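Local atomic coordinates of 11S globulin seed storage protein (Amaranthus hypochondriacus, PDB entry 3QAC), a protein that probably serves as a nutrient reservoir of the seed, an 11S globulin whose single precursor yields disulfide-linked acidic and basic chains that assemble into hexamers. Residues C14-L19 against V379-F384; S69-I74 against T166-N171; L287-D292 against S312-I317; A334-H339 against T447-S452. One frame throughout, in Å; residues are numbered along the deposited sequence.

How the contacts relate
The four contacts illustrate how one chain builds two cupin barrels, joins them, and meets its neighbours in a trimer. Contact 2 ties the residues leading into strand 72-78 of the first barrel to the loop after strand 158-164. Contact 3, its centre about 17 Å from that of contact 2, sets an edge strand of the same sheet against the second barrel. Contact 1 lays the N-terminal arm on the second barrel, enclosing contacts 2 and 3 along the chain. It alternates with contact 4, which adds the C-terminal strand and comes within about 4 Å of it at the nearest atoms. Contacts 1 and 4 both touch the second subunit and contact 2 the third, so chain termini and loops share in assembly.

Contact 1: residues C14-L19 against V379-F384; sequences CQIDRL and VVPQNF
I16 and L19 of the N-terminal arm lie against P381 and F384, where strand 377-380 runs out into a type II turn. The I16 side chain can be followed outward. Its CB already meets the phenyl ring, at 4.1 Å from CE1 of F384. The branch methyl CG2 touches that same carbon and stands anti to the backbone N, leaving CG1 (chi1 -77°) to carry the longer arm the other way. At the end of this arm CD1 reaches P381 CG at 4.0 Å, so the isoleucine bridges ring and proline. The two partners also pack on each other: P381 CG stands 3.6 Å above the plane of the F384 ring, offset toward its rim. The backbone O of I16 comes to the ring edge, near its plane, 4.0 Å from F384 CE1, and is hydrogen-bonded to N361. L19 meets P381 tip to tip, CD1 to CD at 4.0 Å, while the same methyl rests 3.2 Å from the carbonyl O of V379. No hydrogen bond crosses the contact, and the fit depends on apolar shape. C14 is tied to C47 of helix 43-48 by a disulfide, and its N is hydrogen-bonded to D174 of the second subunit. The arrangement is that of a bicupin globulin, an N-terminal arm packed on the turn that links the two sheets of the C-terminal jelly-roll barrel.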
loop_
_atom_site.group_PDB
_atom_site.type_symbol
_atom_site.label_atom_id
_atom_site.label_comp_id
_atom_site.label_asym_id
_atom_site.label_seq_id
_atom_site.Cartn_x
_atom_site.Cartn_y
_atom_site.Cartn_z
ATOM N N CYS A 14 4.430 -17.476 3.612
ATOM C CA CYS A 14 5.783 -17.154 4.066
ATOM C C CYS A 14 6.268 -17.974 5.256
ATOM O O CYS A 14 7.385 -17.772 5.710
ATOM C CB CYS A 14 5.941 -15.653 4.342
ATOM S SG CYS A 14 5.769 -14.659 2.868
ATOM N N GLN A 15 5.436 -18.886 5.761
ATOM C CA GLN A 15 5.891 -19.905 6.706
ATOM C C GLN A 15 6.709 -20.919 5.924
ATOM O O GLN A 15 6.228 -21.977 5.565
ATOM C CB GLN A 15 4.707 -20.632 7.331
ATOM C CG GLN A 15 3.773 -19.732 8.096
ATOM C CD GLN A 15 4.451 -19.114 9.286
ATOM O OE1 GLN A 15 5.073 -18.056 9.180
ATOM N NE2 GLN A 15 4.346 -19.772 10.433
ATOM N N ILE A 16 7.957 -20.586 5.665
ATOM C CA ILE A 16 8.777 -21.370 4.785
ATOM C C ILE A 16 9.837 -22.151 5.556
ATOM O O ILE A 16 10.588 -21.578 6.351
ATOM C CB ILE A 16 9.408 -20.444 3.749
ATOM C CG1 ILE A 16 8.357 -20.094 2.696
ATOM C CG2 ILE A 16 10.658 -21.060 3.137
ATOM C CD1 ILE A 16 8.778 -18.975 1.832
ATOM N N ASP A 17 9.865 -23.469 5.348
ATOM C CA ASP A 17 10.958 -24.287 5.874
ATOM C C ASP A 17 11.733 -24.982 4.775
ATOM O O ASP A 17 12.713 -25.670 5.040
ATOM C CB ASP A 17 10.513 -25.301 6.940
ATOM C CG ASP A 17 9.027 -25.466 7.000
ATOM O OD1 ASP A 17 8.432 -24.982 7.995
ATOM O OD2 ASP A 17 8.465 -26.071 6.058
ATOM N N ARG A 18 11.318 -24.784 3.536
ATOM C CA ARG A 18 12.053 -25.358 2.426
ATOM C C ARG A 18 12.047 -24.427 1.219
ATOM O O ARG A 18 10.994 -24.074 0.698
ATOM C CB ARG A 18 11.446 -26.716 2.053
ATOM C CG ARG A 18 12.133 -27.425 0.898
ATOM C CD ARG A 18 11.385 -28.735 0.567
ATOM N NE ARG A 18 12.062 -29.531 -0.453
ATOM C CZ ARG A 18 11.803 -29.438 -1.753
ATOM N NH1 ARG A 18 10.882 -28.589 -2.178
ATOM N NH2 ARG A 18 12.464 -30.190 -2.629
ATOM N N LEU A 19 13.228 -24.026 0.774
ATOM C CA LEU A 19 13.334 -23.292 -0.470
ATOM C C LEU A 19 14.036 -24.200 -1.440
ATOM O O LEU A 19 14.677 -25.175 -1.055
ATOM C CB LEU A 19 14.126 -22.010 -0.309
ATOM C CG LEU A 19 13.583 -20.948 0.639
ATOM C CD1 LEU A 19 14.666 -19.886 0.897
ATOM C CD2 LEU A 19 12.300 -20.333 0.101
ATOM N N VAL A 379 14.477 -17.825 -3.983
ATOM C CA VAL A 379 13.795 -16.713 -3.380
ATOM C C VAL A 379 14.221 -16.631 -1.940
ATOM O O VAL A 379 13.990 -17.559 -1.151
ATOM C CB VAL A 379 12.273 -16.885 -3.417
ATOM C CG1 VAL A 379 11.580 -15.704 -2.719
ATOM C CG2 VAL A 379 11.799 -17.020 -4.835
ATOM N N VAL A 380 14.858 -15.525 -1.599
ATOM C CA VAL A 380 15.179 -15.223 -0.220
ATOM C C VAL A 380 14.115 -14.302 0.346
ATOM O O VAL A 380 14.016 -13.153 -0.055
ATOM C CB VAL A 380 16.520 -14.496 -0.088
ATOM C CG1 VAL A 380 16.946 -14.495 1.378
ATOM C CG2 VAL A 380 17.599 -15.144 -0.998
ATOM N N PRO A 381 13.292 -14.814 1.266
ATOM C CA PRO A 381 12.268 -13.957 1.872
ATOM C C PRO A 381 12.869 -12.874 2.761
ATOM O O PRO A 381 13.917 -13.065 3.412
ATOM C CB PRO A 381 11.432 -14.939 2.712
ATOM C CG PRO A 381 11.755 -16.328 2.131
ATOM C CD PRO A 381 13.203 -16.210 1.715
ATOM N N GLN A 382 12.198 -11.725 2.771
ATOM C CA GLN A 382 12.561 -10.620 3.640
ATOM C C GLN A 382 12.957 -11.146 4.993
ATOM O O GLN A 382 12.231 -11.948 5.584
ATOM C CB GLN A 382 11.392 -9.645 3.824
ATOM C CG GLN A 382 11.681 -8.558 4.875
ATOM C CD GLN A 382 10.466 -7.709 5.230
ATOM O OE1 GLN A 382 10.612 -6.625 5.800
ATOM N NE2 GLN A 382 9.267 -8.192 4.894
ATOM N N ASN A 383 14.111 -10.691 5.468
ATOM C CA ASN A 383 14.582 -10.959 6.810
ATOM C C ASN A 383 15.205 -12.333 6.964
ATOM O O ASN A 383 15.843 -12.597 7.970
ATOM C CB ASN A 383 13.478 -10.734 7.860
ATOM C CG ASN A 383 13.309 -9.260 8.243
ATOM O OD1 ASN A 383 12.650 -8.945 9.235
ATOM N ND2 ASN A 383 13.912 -8.359 7.465
ATOM N N PHE A 384 15.043 -13.203 5.968
ATOM C CA PHE A 384 15.715 -14.494 6.028
ATOM C C PHE A 384 17.223 -14.296 5.873
ATOM O O PHE A 384 17.692 -13.646 4.933
ATOM C CB PHE A 384 15.177 -15.473 4.970
ATOM C CG PHE A 384 13.883 -16.183 5.373
ATOM C CD1 PHE A 384 13.659 -17.510 5.002
ATOM C CD2 PHE A 384 12.900 -15.524 6.097
ATOM C CE1 PHE A 384 12.480 -18.175 5.343
ATOM C CE2 PHE A 384 11.715 -16.177 6.459
ATOM C CZ PHE A 384 11.508 -17.520 6.074
#

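Contact 2: residues S69-I74 against T166-N171; sequences SAPELI and TANHAN
Two first torsions set up the bond between S69 and N171: OG of the serine sits between its own N and carbonyl carbon (chi1 60°), and the asparagine CG extends opposite its N (174°). OG then donates to N171 OD1 at 2.7 Å, approaching 55° above the carbonyl plane and not along a lone pair; L173 N is a second donor to this oxygen. On the other side of the amide, ND2 gives T166 O a nearly straight bond lying in both the amide and carbonyl planes. With an alanine at N171, S69 OG and T166 O would probably each lose the amide as a mate, and with it the polar link between the strand entrance and the loop. The loop follows strand 158-164 of the N-terminal cupin barrel, next to strand 72-78 in the same sheet, and closes in a type I turn from N168 to N171. Within it N168 OD1 accepts from A170 N, an Asx turn, and ND2 is hydrogen-bonded to D165. The amide so fixed presents its flat face to P71, whose CG lies 3.3 Å from N168 CG, a tight fit. A170 CB meets the same proline carbon at 4.0 Å. Q382 and N383 of the third subunit pack on N171 and S69.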
loop_
_atom_site.group_PDB
_atom_site.type_symbol
_atom_site.label_atom_id
_atom_site.label_comp_id
_atom_site.label_asym_id
_atom_site.label_seq_id
_atom_site.Cartn_x
_atom_site.Cartn_y
_atom_site.Cartn_z
ATOM N N SER A 69 0.073 -5.443 -16.224
ATOM C CA SER A 69 -0.421 -4.594 -15.155
ATOM C C SER A 69 0.588 -4.448 -14.029
ATOM O O SER A 69 0.455 -3.557 -13.201
ATOM C CB SER A 69 -1.714 -5.178 -14.587
ATOM O OG SER A 69 -1.462 -6.474 -14.077
ATOM N N ALA A 70 1.587 -5.325 -13.981
ATOM C CA ALA A 70 2.642 -5.211 -12.962
ATOM C C ALA A 70 3.921 -4.543 -13.490
ATOM O O ALA A 70 4.265 -4.712 -14.658
ATOM C CB ALA A 70 2.974 -6.573 -12.395
ATOM N N PRO A 71 4.641 -3.802 -12.622
ATOM C CA PRO A 71 5.928 -3.219 -13.007
ATOM C C PRO A 71 6.937 -4.345 -13.152
ATOM O O PRO A 71 6.774 -5.388 -12.520
ATOM C CB PRO A 71 6.329 -2.369 -11.786
ATOM C CG PRO A 71 5.204 -2.446 -10.820
ATOM C CD PRO A 71 4.372 -3.631 -11.188
ATOM N N GLU A 72 7.970 -4.137 -13.953
ATOM C CA GLU A 72 8.964 -5.168 -14.166
ATOM C C GLU A 72 10.331 -4.587 -13.986
ATOM O O GLU A 72 10.567 -3.429 -14.296
ATOM C CB GLU A 72 8.894 -5.705 -15.585
ATOM C CG GLU A 72 7.545 -6.200 -16.012
ATOM C CD GLU A 72 7.617 -6.771 -17.387
ATOM O OE1 GLU A 72 8.190 -6.095 -18.264
ATOM O OE2 GLU A 72 7.147 -7.907 -17.591
ATOM N N LEU A 73 11.219 -5.428 -13.499
ATOM C CA LEU A 73 12.617 -5.140 -13.371
ATOM C C LEU A 73 13.276 -6.117 -14.305
ATOM O O LEU A 73 13.108 -7.332 -14.161
ATOM C CB LEU A 73 13.059 -5.414 -11.942
ATOM C CG LEU A 73 13.957 -4.362 -11.317
ATOM C CD1 LEU A 73 13.344 -2.985 -11.522
ATOM C CD2 LEU A 73 14.133 -4.660 -9.845
ATOM N N ILE A 74 14.018 -5.594 -15.267
ATOM C CA ILE A 74 14.618 -6.407 -16.305
ATOM C C ILE A 74 16.145 -6.355 -16.233
ATOM O O ILE A 74 16.744 -5.286 -16.176
ATOM C CB ILE A 74 14.171 -5.912 -17.670
ATOM C CG1 ILE A 74 12.638 -5.848 -17.715
ATOM C CG2 ILE A 74 14.722 -6.808 -18.747
ATOM C CD1 ILE A 74 12.054 -4.986 -18.793
ATOM N N THR A 166 3.990 -8.808 -9.245
ATOM C CA THR A 166 2.544 -8.887 -9.295
ATOM C C THR A 166 1.945 -8.329 -8.022
ATOM O O THR A 166 0.835 -7.826 -8.036
ATOM C CB THR A 166 2.097 -10.338 -9.481
ATOM O OG1 THR A 166 2.863 -11.165 -8.608
ATOM C CG2 THR A 166 2.372 -10.796 -10.886
ATOM N N ALA A 167 2.684 -8.408 -6.924
ATOM C CA ALA A 167 2.205 -7.871 -5.654
ATOM C C ALA A 167 2.414 -6.352 -5.492
ATOM O O ALA A 167 2.098 -5.790 -4.449
ATOM C CB ALA A 167 2.860 -8.608 -4.497
ATOM N N ASN A 168 2.959 -5.698 -6.515
ATOM C CA ASN A 168 3.153 -4.247 -6.475
ATOM C C ASN A 168 1.816 -3.554 -6.311
ATOM O O ASN A 168 0.839 -3.948 -6.942
ATOM C CB ASN A 168 3.816 -3.759 -7.773
ATOM C CG ASN A 168 4.561 -2.416 -7.601
ATOM O OD1 ASN A 168 3.993 -1.339 -7.782
ATOM N ND2 ASN A 168 5.835 -2.497 -7.270
ATOM N N HIS A 169 1.783 -2.514 -5.485
ATOM C CA HIS A 169 0.629 -1.619 -5.393
ATOM C C HIS A 169 0.153 -1.179 -6.776
ATOM O O HIS A 169 -1.036 -0.942 -6.983
ATOM C CB HIS A 169 0.988 -0.370 -4.581
ATOM C CG HIS A 169 1.736 0.669 -5.367
ATOM N ND1 HIS A 169 3.101 0.606 -5.585
ATOM C CD2 HIS A 169 1.305 1.792 -5.994
ATOM C CE1 HIS A 169 3.477 1.650 -6.309
ATOM N NE2 HIS A 169 2.407 2.380 -6.576
ATOM N N ALA A 170 1.079 -1.082 -7.726
ATOM C CA ALA A 170 0.713 -0.660 -9.079
ATOM C C ALA A 170 -0.158 -1.680 -9.823
ATOM O O ALA A 170 -0.941 -1.311 -10.686
ATOM C CB ALA A 170 1.956 -0.315 -9.892
ATOM N N ASN A 171 0.005 -2.962 -9.510
ATOM C CA ASN A 171 -0.834 -3.992 -10.108
ATOM C C ASN A 171 -2.173 -4.106 -9.383
ATOM O O ASN A 171 -2.225 -4.543 -8.236
ATOM C CB ASN A 171 -0.147 -5.362 -10.104
ATOM C CG ASN A 171 -1.091 -6.482 -10.592
ATOM O OD1 ASN A 171 -1.924 -6.264 -11.467
ATOM N ND2 ASN A 171 -0.977 -7.657 -10.001
#

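Contact 3: residues L287-D292 against S312-I317; sequences LAVNVD and SFNLPI
L287 to V289 and N314 to I317 pass each other in nearly opposite directions, 158° apart, with the closest approach of the backbones at A288 and L315, 6.6 Å between CA atoms. This is too wide for strand pairing, and no hydrogen bond joins them. Residues 288-290 instead form the edge strand beside 138-142, in the sheet of the first barrel, whereas 312-317 is the loop after strand 305-310 of the second. Side chains fill the gap. L315 projects from the loop with its two methyls against the opposing main chain: CD1 is 3.6 Å from A288 N and equally near the carbonyl carbon of L287, and CD2 lies 3.9 Å from A288 CA. Further along, V289 turns its CG1 into the loop, 3.8 Å from L315 CB and 3.4 Å from the carbonyl O of N314. To do so it holds CG1 almost eclipsed with its own N (chi1 -15°), a torsion that suggests some strain. At the other end L287 CD2 nestles against I317, meeting CG2 at 3.6 Å and both CB and CG1 at 3.7 Å. V310 of strand 305-310 touches both V289 and L315, and the partners of L287 and I317 include F140 and A141 of the first barrel. Polar links are made outside this patch: N290 OD1 accepts from D292 N in an Asx turn, and D292 forms a salt bridge with K327. The chemistry is therefore that of a greasy seam between two cupin barrels, in which cohesion comes from branched aliphatic groups pressed on one another and on the L287-A288 peptide.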
loop_
_atom_site.group_PDB
_atom_site.type_symbol
_atom_site.label_atom_id
_atom_site.label_comp_id
_atom_site.label_asym_id
_atom_site.label_seq_id
_atom_site.Cartn_x
_atom_site.Cartn_y
_atom_site.Cartn_z
ATOM N N LEU A 287 16.024 5.060 -17.857
ATOM C CA LEU A 287 15.203 4.026 -17.232
ATOM C C LEU A 287 16.004 2.755 -16.976
ATOM O O LEU A 287 15.433 1.681 -16.762
ATOM C CB LEU A 287 13.984 3.704 -18.098
ATOM C CG LEU A 287 12.877 4.752 -18.040
ATOM C CD1 LEU A 287 11.764 4.378 -18.980
ATOM C CD2 LEU A 287 12.361 4.860 -16.625
ATOM N N ALA A 288 17.327 2.887 -17.012
ATOM C CA ALA A 288 18.222 1.760 -16.800
ATOM C C ALA A 288 19.536 2.225 -16.195
ATOM O O ALA A 288 19.925 3.369 -16.362
ATOM C CB ALA A 288 18.483 1.048 -18.101
ATOM N N VAL A 289 20.202 1.343 -15.460
ATOM C CA VAL A 289 21.620 1.522 -15.184
ATOM C C VAL A 289 22.358 0.191 -15.388
ATOM O O VAL A 289 21.866 -0.876 -15.033
ATOM C CB VAL A 289 21.944 2.132 -13.776
ATOM C CG1 VAL A 289 20.724 2.761 -13.122
ATOM C CG2 VAL A 289 22.581 1.092 -12.872
ATOM N N ASN A 290 23.535 0.265 -15.990
ATOM C CA ASN A 290 24.321 -0.924 -16.225
ATOM C C ASN A 290 25.127 -1.274 -14.979
ATOM O O ASN A 290 25.959 -0.488 -14.523
ATOM C CB ASN A 290 25.225 -0.722 -17.424
ATOM C CG ASN A 290 25.750 -2.011 -17.956
ATOM O OD1 ASN A 290 26.555 -2.664 -17.304
ATOM N ND2 ASN A 290 25.295 -2.404 -19.144
ATOM N N VAL A 291 24.857 -2.443 -14.407
ATOM C CA VAL A 291 25.493 -2.829 -13.151
ATOM C C VAL A 291 26.837 -3.492 -13.402
ATOM O O VAL A 291 27.531 -3.881 -12.467
ATOM C CB VAL A 291 24.603 -3.767 -12.306
ATOM C CG1 VAL A 291 23.429 -2.999 -11.743
ATOM C CG2 VAL A 291 24.136 -4.922 -13.138
ATOM N N ASP A 292 27.206 -3.619 -14.671
ATOM C CA ASP A 292 28.537 -4.118 -15.005
ATOM C C ASP A 292 29.591 -3.005 -14.980
ATOM O O ASP A 292 30.776 -3.241 -15.220
ATOM C CB ASP A 292 28.513 -4.844 -16.344
ATOM C CG ASP A 292 28.006 -6.254 -16.207
ATOM O OD1 ASP A 292 27.974 -6.719 -15.044
ATOM O OD2 ASP A 292 27.671 -6.897 -17.238
ATOM N N SER A 312 16.742 3.982 -5.952
ATOM C CA SER A 312 16.064 5.203 -6.353
ATOM C C SER A 312 17.018 6.367 -6.619
ATOM O O SER A 312 16.610 7.377 -7.176
ATOM C CB SER A 312 15.072 5.621 -5.272
ATOM O OG SER A 312 14.051 4.660 -5.114
ATOM N N PHE A 313 18.275 6.226 -6.213
ATOM C CA PHE A 313 19.264 7.294 -6.387
ATOM C C PHE A 313 19.952 7.241 -7.747
ATOM O O PHE A 313 20.104 8.262 -8.405
ATOM C CB PHE A 313 20.275 7.289 -5.239
ATOM C CG PHE A 313 19.622 7.205 -3.898
ATOM C CD1 PHE A 313 18.936 8.296 -3.383
ATOM C CD2 PHE A 313 19.639 6.021 -3.176
ATOM C CE1 PHE A 313 18.297 8.214 -2.156
ATOM C CE2 PHE A 313 19.010 5.925 -1.943
ATOM C CZ PHE A 313 18.333 7.025 -1.433
ATOM N N ASN A 314 20.349 6.060 -8.194
ATOM C CA ASN A 314 20.891 5.983 -9.538
ATOM C C ASN A 314 19.824 5.661 -10.578
ATOM O O ASN A 314 20.037 5.856 -11.769
ATOM C CB ASN A 314 22.073 5.015 -9.614
ATOM C CG ASN A 314 21.773 3.682 -8.961
ATOM O OD1 ASN A 314 22.656 3.039 -8.395
ATOM N ND2 ASN A 314 20.523 3.277 -9.019
ATOM N N LEU A 315 18.672 5.167 -10.128
ATOM C CA LEU A 315 17.544 4.936 -11.033
ATOM C C LEU A 315 16.282 5.496 -10.389
ATOM O O LEU A 315 15.549 4.778 -9.689
ATOM C CB LEU A 315 17.394 3.448 -11.359
ATOM C CG LEU A 315 16.550 3.102 -12.593
ATOM C CD1 LEU A 315 16.715 4.139 -13.677
ATOM C CD2 LEU A 315 16.902 1.737 -13.135
ATOM N N PRO A 316 16.035 6.799 -10.604
ATOM C CA PRO A 316 14.989 7.532 -9.869
ATOM C C PRO A 316 13.584 6.974 -10.086
ATOM O O PRO A 316 12.767 7.032 -9.175
ATOM C CB PRO A 316 15.106 8.965 -10.413
ATOM C CG PRO A 316 16.542 9.061 -10.912
ATOM C CD PRO A 316 16.819 7.685 -11.485
ATOM N N ILE A 317 13.318 6.433 -11.270
ATOM C CA ILE A 317 12.018 5.836 -11.548
ATOM C C ILE A 317 11.683 4.772 -10.481
ATOM O O ILE A 317 10.521 4.554 -10.152
ATOM C CB ILE A 317 11.969 5.253 -12.982
ATOM C CG1 ILE A 317 10.559 4.819 -13.364
ATOM C CG2 ILE A 317 12.921 4.084 -13.130
ATOM C CD1 ILE A 317 9.526 5.892 -13.223
#

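Contact 4: residues A334-H339 against T447-S452; sequences AMMAPH and TTLFRS
M335 and M336 pair with F450 and L449 as antiparallel strands, so the C-terminal tail adds a short strand to a sheet of the second cupin jelly roll. The backbone seam is the tight part. F450 N bonds to M335 O at 2.8 Å, nearly along the C=O axis, and M335 N returns a bond to F450 O; A337 N to T448 O (2.9 Å) makes a third. On the face of M335 and F450, A337 CB presses to 3.3 Å from F450 CE1. M335, bent at chi3 (45°), brings CE to 3.2 Å from S452 OG, a buried hydroxyl for which the model offers no polar partner. Shortening M335 to an alanine is likely to open a gap beside F450 and S452. S223 of the second subunit packs on M335 and F450. On the other face M336 is extended and lies alongside T448, CE to CG2 3.6 Å. The looser side is that of R451, partly exposed, whose CD comes no nearer to A334 than 4.2 Å; it gives NH1 to E303 O and NE to S452 O. Past the last strand bond, a water donates to A337 O at 3.0 Å and only weakly to T448 O, while A337 O also receives H339 ND1 at 2.7 Å.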
loop_
_atom_site.group_PDB
_atom_site.type_symbol
_atom_site.label_atom_id
_atom_site.label_comp_id
_atom_site.label_asym_id
_atom_site.label_seq_id
_atom_site.Cartn_x
_atom_site.Cartn_y
_atom_site.Cartn_z
ATOM N N ALA A 334 35.391 -16.804 -2.923
ATOM C CA ALA A 334 35.001 -15.658 -2.128
ATOM C C ALA A 334 33.594 -15.875 -1.616
ATOM O O ALA A 334 32.835 -16.693 -2.154
ATOM C CB ALA A 334 35.077 -14.386 -2.944
ATOM N N MET A 335 33.253 -15.153 -0.560
ATOM C CA MET A 335 31.923 -15.260 0.007
ATOM C C MET A 335 31.342 -13.897 0.344
ATOM O O MET A 335 32.064 -12.919 0.555
ATOM C CB MET A 335 31.918 -16.159 1.252
ATOM C CG MET A 335 32.017 -15.400 2.559
ATOM S SD MET A 335 31.767 -16.461 4.005
ATOM C CE MET A 335 32.795 -17.857 3.553
ATOM N N MET A 336 30.019 -13.845 0.351
ATOM C CA MET A 336 29.307 -12.714 0.907
ATOM C C MET A 336 28.899 -13.136 2.309
ATOM O O MET A 336 28.225 -14.145 2.480
ATOM C CB MET A 336 28.085 -12.389 0.056
ATOM C CG MET A 336 27.330 -11.172 0.543
ATOM S SD MET A 336 26.198 -10.569 -0.710
ATOM C CE MET A 336 25.610 -9.064 0.050
ATOM N N ALA A 337 29.345 -12.390 3.309
ATOM C CA ALA A 337 29.062 -12.740 4.688
ATOM C C ALA A 337 27.582 -12.994 4.913
ATOM O O ALA A 337 26.733 -12.441 4.216
ATOM C CB ALA A 337 29.541 -11.661 5.624
ATOM N N PRO A 338 27.270 -13.829 5.907
ATOM C CA PRO A 338 25.863 -14.020 6.241
ATOM C C PRO A 338 25.236 -12.648 6.437
ATOM O O PRO A 338 25.797 -11.815 7.135
ATOM C CB PRO A 338 25.920 -14.770 7.573
ATOM C CG PRO A 338 27.239 -15.466 7.563
ATOM C CD PRO A 338 28.166 -14.518 6.849
ATOM N N HIS A 339 24.102 -12.414 5.799
ATOM C CA HIS A 339 23.420 -11.145 5.914
ATOM C C HIS A 339 21.943 -11.400 5.759
ATOM O O HIS A 339 21.524 -12.480 5.341
ATOM C CB HIS A 339 23.863 -10.195 4.807
ATOM C CG HIS A 339 23.657 -10.758 3.440
ATOM N ND1 HIS A 339 24.425 -11.786 2.942
ATOM C CD2 HIS A 339 22.754 -10.460 2.475
ATOM C CE1 HIS A 339 24.014 -12.090 1.725
ATOM N NE2 HIS A 339 23.002 -11.299 1.417
ATOM N N THR A 447 34.493 -5.676 4.243
ATOM C CA THR A 447 33.113 -5.224 4.223
ATOM C C THR A 447 32.292 -6.117 3.299
ATOM O O THR A 447 32.461 -6.067 2.082
ATOM C CB THR A 447 33.013 -3.772 3.695
ATOM O OG1 THR A 447 33.468 -2.863 4.699
ATOM C CG2 THR A 447 31.582 -3.437 3.351
ATOM N N THR A 448 31.417 -6.939 3.882
ATOM C CA THR A 448 30.358 -7.627 3.129
ATOM C C THR A 448 30.844 -8.761 2.238
ATOM O O THR A 448 30.268 -9.846 2.251
ATOM C CB THR A 448 29.563 -6.637 2.245
ATOM O OG1 THR A 448 28.876 -5.697 3.075
ATOM C CG2 THR A 448 28.551 -7.379 1.376
ATOM N N LEU A 449 31.870 -8.483 1.433
ATOM C CA LEU A 449 32.489 -9.482 0.567
ATOM C C LEU A 449 33.866 -9.851 1.097
ATOM O O LEU A 449 34.679 -8.972 1.383
ATOM C CB LEU A 449 32.614 -8.944 -0.847
ATOM C CG LEU A 449 31.276 -8.624 -1.504
ATOM C CD1 LEU A 449 31.492 -8.124 -2.911
ATOM C CD2 LEU A 449 30.400 -9.860 -1.505
ATOM N N PHE A 450 34.111 -11.151 1.236
ATOM C CA PHE A 450 35.342 -11.666 1.824
ATOM C C PHE A 450 36.038 -12.605 0.868
ATOM O O PHE A 450 35.393 -13.321 0.108
ATOM C CB PHE A 450 35.044 -12.492 3.072
ATOM C CG PHE A 450 34.236 -11.779 4.100
ATOM C CD1 PHE A 450 33.554 -12.497 5.066
ATOM C CD2 PHE A 450 34.158 -10.393 4.109
ATOM C CE1 PHE A 450 32.812 -11.847 6.028
ATOM C CE2 PHE A 450 33.409 -9.731 5.055
ATOM C CZ PHE A 450 32.734 -10.451 6.021
ATOM N N ARG A 451 37.360 -12.627 0.932
ATOM C CA ARG A 451 38.102 -13.662 0.254
ATOM C C ARG A 451 38.154 -14.865 1.181
ATOM O O ARG A 451 38.518 -14.741 2.352
ATOM C CB ARG A 451 39.503 -13.190 -0.105
ATOM C CG ARG A 451 40.191 -14.138 -1.059
ATOM C CD ARG A 451 39.152 -14.905 -1.876
ATOM N NE ARG A 451 39.731 -16.088 -2.494
ATOM C CZ ARG A 451 40.398 -16.073 -3.645
ATOM N NH1 ARG A 451 40.564 -14.931 -4.305
ATOM N NH2 ARG A 451 40.898 -17.202 -4.135
ATOM N N SER A 452 37.758 -16.021 0.659
ATOM C CA SER A 452 37.654 -17.238 1.466
ATOM C C SER A 452 38.386 -18.421 0.831
ATOM O O SER A 452 38.835 -18.348 -0.318
ATOM C CB SER A 452 36.182 -17.602 1.718
ATOM O OG SER A 452 35.565 -16.659 2.585
HETATM O O HOH W 1 27.202 -9.466 3.850
#